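Local coordinates for unknown protein (Galdieria sulphuraria, PDB 2NYI) that is of unknown function but carries tandem ACT domains, a fold that in relatives often binds small regulatory ligands such as amino acids, at residues L60-S63 against A64-A68. Numbering follows the deposited sequence.
Sequences LIQS and ALESA
Gln62 and Glu66, one turn apart on helix 59-68, are joined by a side-chain hydrogen bond in which Gln62 NE2 donates to Glu66 OE2 at 2.7 Å. The bond is almost straight, with an N-H...O angle of 176°, and the acceptor lies practically in the amide plane. Glu66 offers the anti lone pair of OE2, and its carboxylate is turned 80° against the amide. Gln62 reaches this position with CG anti to its backbone N (chi1 179°) and a bend at chi2, while the Glu66 chain runs out extended beyond CG. The amide is also gripped by strand 73-78: NE2 gives a second hydrogen bond to Ile74 O, and OE1 is bonded to Thr76 OG1, which together fix the rotation of the group. Replacing Gln62 with a leucine would probably leave Glu66 OE2 without its amide donor, its carboxylate free to turn, and would cost the polar link to that strand. Beneath the side chains, successive i to i+4 backbone bonds mark regular alpha-helix, among them Leu65 N to Ile61 O at 3.0 Å and Glu66 N to Gln62 O at 2.9 Å.

The tightly packed face is apolar: Ile61 and Leu65, both buried, run alongside one another in the same direction, with Ile61 CG2 3.8 Å from Leu65 CD1. The solvent side is looser, lined by the exposed Ser63 and Ser67, which meet chiefly through the backbone bond from Ser67 N to Ser63 O at 3.1 Å. Within the ACT domain, Ile61 and Leu65 press this helix onto Val8 of the inner strand 4-13 and onto strand 73-78, while Leu65 also packs against Phe22, Ala25 and Leu26 of the companion helix 18-28.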
ATOM      1  N   LEU A  60      13.829  -7.531 -19.296  1.00 20.75           N
ATOM      2  CA  LEU A  60      15.028  -7.148 -18.544  1.00 22.13           C
ATOM      3  C   LEU A  60      14.673  -6.795 -17.099  1.00 21.71           C
ATOM      4  O   LEU A  60      15.366  -7.197 -16.161  1.00 23.54           O
ATOM      5  CB  LEU A  60      15.760  -5.967 -19.199  1.00 22.16           C
ATOM      6  CG  LEU A  60      17.064  -5.459 -18.561  1.00 20.98           C
ATOM      7  CD1 LEU A  60      18.099  -6.588 -18.445  1.00 27.40           C
ATOM      8  CD2 LEU A  60      17.654  -4.261 -19.329  1.00 24.30           C
ATOM      9  N   ILE A  61      13.586  -6.049 -16.934  1.00 21.19           N
ATOM     10  CA  ILE A  61      13.112  -5.649 -15.597  1.00 21.14           C
ATOM     11  C   ILE A  61      12.782  -6.906 -14.787  1.00 20.74           C
ATOM     12  O   ILE A  61      13.272  -7.087 -13.660  1.00 20.37           O
ATOM     13  CB  ILE A  61      11.884  -4.713 -15.681  1.00 21.77           C
ATOM     14  CG1 ILE A  61      12.264  -3.389 -16.366  1.00 24.08           C
ATOM     15  CG2 ILE A  61      11.282  -4.456 -14.255  1.00 20.27           C
ATOM     16  CD1 ILE A  61      11.069  -2.636 -16.940  1.00 26.10           C
ATOM     17  N   GLN A  62      11.990  -7.791 -15.389  1.00 20.43           N
ATOM     18  CA  GLN A  62      11.542  -8.998 -14.700  1.00 20.64           C
ATOM     19  C   GLN A  62      12.715  -9.878 -14.277  1.00 21.30           C
ATOM     20  O   GLN A  62      12.775 -10.350 -13.128  1.00 21.63           O
ATOM     21  CB  GLN A  62      10.577  -9.795 -15.588  1.00 21.66           C
ATOM     22  CG  GLN A  62      10.072 -11.101 -14.959  1.00 20.98           C
ATOM     23  CD  GLN A  62       9.056 -10.878 -13.862  1.00 27.37           C
ATOM     24  OE1 GLN A  62       8.360  -9.854 -13.831  1.00 25.98           O
ATOM     25  NE2 GLN A  62       8.958 -11.851 -12.951  1.00 22.95           N
ATOM     26  N   SER A  63      13.648 -10.102 -15.204  1.00 20.29           N
ATOM     27  CA  SER A  63      14.832 -10.883 -14.907  1.00 20.19           C
ATOM     28  C   SER A  63      15.692 -10.271 -13.822  1.00 19.18           C
ATOM     29  O   SER A  63      16.135 -10.996 -12.922  1.00 19.91           O
ATOM     30  CB  SER A  63      15.643 -11.118 -16.188  1.00 21.53           C
ATOM     31  OG  SER A  63      14.947 -12.070 -16.965  1.00 28.57           O
ATOM     32  N   ALA A  64      15.948  -8.961 -13.913  1.00 19.35           N
ATOM     33  CA  ALA A  64      16.796  -8.249 -12.950  1.00 19.87           C
ATOM     34  C   ALA A  64      16.217  -8.364 -11.539  1.00 20.57           C
ATOM     35  O   ALA A  64      16.949  -8.581 -10.557  1.00 19.09           O
ATOM     36  CB  ALA A  64      16.935  -6.776 -13.342  1.00 19.24           C
ATOM     37  N   LEU A  65      14.890  -8.231 -11.456  1.00 19.23           N
ATOM     38  CA  LEU A  65      14.180  -8.273 -10.170  1.00 19.42           C
ATOM     39  C   LEU A  65      14.123  -9.686  -9.598  1.00 21.20           C
ATOM     40  O   LEU A  65      14.290  -9.871  -8.387  1.00 23.31           O
ATOM     41  CB  LEU A  65      12.779  -7.673 -10.323  1.00 17.93           C
ATOM     42  CG  LEU A  65      12.738  -6.157 -10.587  1.00 20.38           C
ATOM     43  CD1 LEU A  65      11.263  -5.713 -10.629  1.00 17.85           C
ATOM     44  CD2 LEU A  65      13.539  -5.326  -9.547  1.00 21.98           C
ATOM     45  N   GLU A  66      13.894 -10.691 -10.445  1.00 20.82           N
ATOM     46  CA  GLU A  66      13.933 -12.069  -9.985  1.00 23.59           C
ATOM     47  C   GLU A  66      15.304 -12.442  -9.401  1.00 24.01           C
ATOM     48  O   GLU A  66      15.367 -13.181  -8.409  1.00 23.77           O
ATOM     49  CB  GLU A  66      13.532 -13.032 -11.096  1.00 25.23           C
ATOM     50  CG  GLU A  66      12.054 -12.989 -11.476  1.00 23.97           C
ATOM     51  CD  GLU A  66      11.685 -14.081 -12.481  1.00 25.75           C
ATOM     52  OE1 GLU A  66      12.455 -15.056 -12.615  1.00 38.37           O
ATOM     53  OE2 GLU A  66      10.630 -13.982 -13.132  1.00 24.85           O
ATOM     54  N   SER A  67      16.384 -11.907  -9.982  1.00 23.29           N
ATOM     55  CA  SER A  67      17.746 -12.144  -9.469  1.00 23.21           C
ATOM     56  C   SER A  67      17.969 -11.462  -8.117  1.00 22.84           C
ATOM     57  O   SER A  67      18.552 -12.065  -7.209  1.00 23.29           O
ATOM     58  CB  SER A  67      18.814 -11.676 -10.481  1.00 23.13           C
ATOM     59  OG  SER A  67      20.134 -11.790  -9.936  1.00 25.28           O
ATOM     60  N   ALA A  68      17.494 -10.221  -7.992  1.00 22.60           N
ATOM     61  CA  ALA A  68      17.676  -9.395  -6.790  1.00 21.96           C
ATOM     62  C   ALA A  68      16.778  -9.831  -5.626  1.00 21.88           C
ATOM     63  O   ALA A  68      17.138  -9.646  -4.460  1.00 22.27           O
ATOM     64  CB  ALA A  68      17.414  -7.919  -7.109  1.00 22.23           C
TER